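Long-range contact in SPbeta prophage-derived uncharacterized protein YonK (Bacillus subtilis, PDB 2H4O), which is of unknown function and assembles as an octamer, a small, strand-rich protein encoded by the SPbeta prophage: residues A[18-23]-A[33-38]. Sequence-based numbering, arbitrary orientation.
Sequences DVMEVT and YDFKEI
Val22 and Tyr33 pair through their backbones at the end of an antiparallel beta hairpin, strands 21-25 and 30-34, where the second strand gives way to the helix 35-40. They form a hydrogen-bonded antiparallel pair: Val22 N donates to Tyr33 O at 2.9 Å, and Tyr33 N returns a nearly straight bond (172°) to Val22 O at 2.8 Å. Side chains of this pair share one sheet face, and that side is packed closely. CG2 of Val22 reaches CB of Phe35 at 4.1 Å, while Val11 and Phe15 also touch Val22. CB of Phe35 points toward 18-23, but a chi1 of -160° sets CG opposite the backbone N and leads the ring off toward Ile49 of a second subunit. CE of selenomethionine Met20, on a chain bent at chi2 and chi3, still comes obliquely to CD2 of that ring at 4.2 Å; Met20 also packs on its counterpart in the second subunit. The other face, bearing Glu21 and Asp34, is looser and partly exposed. There Glu21 OE2 forms a salt bridge with Lys60 of a third subunit. Lys36, exposed, adds only its inner end, CB of Met20 standing 4.3 Å from its CB. Asp34 is the helix N-cap, and Ile38 N donates to Asp34 O at 3.2 Å.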
loop_
_atom_site.group_PDB
_atom_site.type_symbol
_atom_site.label_atom_id
_atom_site.label_comp_id
_atom_site.label_asym_id
_atom_site.label_seq_id
_atom_site.Cartn_x
_atom_site.Cartn_y
_atom_site.Cartn_z
ATOM N N ASP A 18 16.655 -28.139 4.011
ATOM C CA ASP A 18 17.383 -29.406 3.866
ATOM C C ASP A 18 16.674 -30.241 2.806
ATOM O O ASP A 18 17.303 -30.763 1.884
ATOM C CB ASP A 18 17.415 -30.140 5.209
ATOM C CG ASP A 18 17.671 -29.197 6.379
ATOM O OD1 ASP A 18 18.719 -28.514 6.374
ATOM O OD2 ASP A 18 16.818 -29.124 7.301
ATOM N N VAL A 19 15.351 -30.336 2.932
ATOM C CA VAL A 19 14.535 -31.076 1.980
ATOM C C VAL A 19 13.971 -30.071 0.989
ATOM O O VAL A 19 13.260 -30.432 0.056
ATOM C CB VAL A 19 13.368 -31.768 2.674
ATOM C CG1 VAL A 19 12.845 -32.901 1.798
ATOM C CG2 VAL A 19 13.805 -32.282 4.029
HETATM N N MSE A 20 14.295 -28.799 1.212
HETATM C CA MSE A 20 13.829 -27.706 0.372
HETATM C C MSE A 20 12.308 -27.665 0.200
HETATM O O MSE A 20 11.792 -27.612 -0.918
HETATM C CB MSE A 20 14.508 -27.770 -0.993
HETATM C CG MSE A 20 15.837 -27.023 -1.050
HETATM SE SE MSE A 20 15.689 -25.057 -1.042
HETATM C CE MSE A 20 15.599 -24.728 -2.939
ATOM N N GLU A 21 11.598 -27.666 1.326
ATOM C CA GLU A 21 10.141 -27.622 1.318
ATOM C C GLU A 21 9.533 -26.622 2.317
ATOM O O GLU A 21 10.045 -26.388 3.403
ATOM C CB GLU A 21 9.573 -29.006 1.619
ATOM C CG GLU A 21 10.135 -30.112 0.744
ATOM C CD GLU A 21 9.509 -31.464 1.037
ATOM O OE1 GLU A 21 9.400 -31.831 2.232
ATOM O OE2 GLU A 21 9.135 -32.163 0.066
ATOM N N VAL A 22 8.429 -26.017 1.924
ATOM C CA VAL A 22 7.723 -25.092 2.794
ATOM C C VAL A 22 6.368 -25.738 3.071
ATOM O O VAL A 22 5.673 -26.198 2.151
ATOM C CB VAL A 22 7.478 -23.704 2.128
ATOM C CG1 VAL A 22 6.800 -22.773 3.118
ATOM C CG2 VAL A 22 8.793 -23.122 1.626
ATOM N N THR A 23 5.993 -25.758 4.341
ATOM C CA THR A 23 4.737 -26.351 4.719
ATOM C C THR A 23 3.913 -25.504 5.702
ATOM O O THR A 23 4.363 -25.224 6.809
ATOM C CB THR A 23 4.990 -27.778 5.278
ATOM O OG1 THR A 23 3.798 -28.290 5.884
ATOM C CG2 THR A 23 6.114 -27.771 6.276
ATOM N N TYR A 33 4.568 -27.726 0.123
ATOM C CA TYR A 33 4.942 -27.297 -1.211
ATOM C C TYR A 33 6.445 -27.507 -1.315
ATOM O O TYR A 33 7.162 -27.359 -0.331
ATOM C CB TYR A 33 4.610 -25.798 -1.391
ATOM C CG TYR A 33 3.197 -25.397 -1.003
ATOM C CD1 TYR A 33 2.124 -25.588 -1.873
ATOM C CD2 TYR A 33 2.932 -24.860 0.247
ATOM C CE1 TYR A 33 0.829 -25.254 -1.502
ATOM C CE2 TYR A 33 1.650 -24.524 0.625
ATOM C CZ TYR A 33 0.603 -24.715 -0.253
ATOM O OH TYR A 33 -0.665 -24.297 0.109
ATOM N N ASP A 34 6.938 -27.874 -2.487
ATOM C CA ASP A 34 8.370 -28.041 -2.588
ATOM C C ASP A 34 8.919 -26.811 -3.267
ATOM O O ASP A 34 8.681 -26.549 -4.454
ATOM C CB ASP A 34 8.765 -29.309 -3.350
ATOM C CG ASP A 34 8.392 -29.255 -4.792
ATOM O OD1 ASP A 34 9.327 -29.318 -5.617
ATOM O OD2 ASP A 34 7.172 -29.156 -5.092
ATOM N N PHE A 35 9.648 -26.055 -2.456
ATOM C CA PHE A 35 10.258 -24.810 -2.854
ATOM C C PHE A 35 11.174 -24.986 -4.052
ATOM O O PHE A 35 11.339 -24.053 -4.850
ATOM C CB PHE A 35 11.009 -24.250 -1.659
ATOM C CG PHE A 35 11.271 -22.808 -1.756
ATOM C CD1 PHE A 35 10.274 -21.948 -2.184
ATOM C CD2 PHE A 35 12.512 -22.291 -1.408
ATOM C CE1 PHE A 35 10.506 -20.601 -2.271
ATOM C CE2 PHE A 35 12.755 -20.934 -1.490
ATOM C CZ PHE A 35 11.746 -20.084 -1.923
ATOM N N LYS A 36 11.747 -26.186 -4.181
ATOM C CA LYS A 36 12.642 -26.510 -5.290
ATOM C C LYS A 36 11.906 -26.372 -6.637
ATOM O O LYS A 36 12.324 -25.626 -7.523
ATOM C CB LYS A 36 13.183 -27.942 -5.109
ATOM C CG LYS A 36 14.436 -28.285 -5.941
ATOM C CD LYS A 36 14.884 -29.762 -5.726
ATOM C CE LYS A 36 16.404 -30.030 -6.055
ATOM N NZ LYS A 36 16.850 -29.650 -7.441
ATOM N N GLU A 37 10.801 -27.085 -6.778
ATOM C CA GLU A 37 10.024 -27.025 -8.008
ATOM C C GLU A 37 9.568 -25.604 -8.275
ATOM O O GLU A 37 9.696 -25.104 -9.391
ATOM C CB GLU A 37 8.799 -27.931 -7.919
ATOM C CG GLU A 37 8.538 -28.688 -9.187
ATOM C CD GLU A 37 9.789 -29.391 -9.701
ATOM O OE1 GLU A 37 10.382 -28.895 -10.693
ATOM O OE2 GLU A 37 10.188 -30.426 -9.101
ATOM N N ILE A 38 9.011 -24.962 -7.251
ATOM C CA ILE A 38 8.557 -23.578 -7.370
ATOM C C ILE A 38 9.701 -22.662 -7.855
ATOM O O ILE A 38 9.576 -21.938 -8.861
ATOM C CB ILE A 38 8.045 -23.054 -6.002
ATOM C CG1 ILE A 38 6.769 -23.807 -5.589
ATOM C CG2 ILE A 38 7.797 -21.555 -6.084
ATOM C CD1 ILE A 38 6.338 -23.535 -4.195
#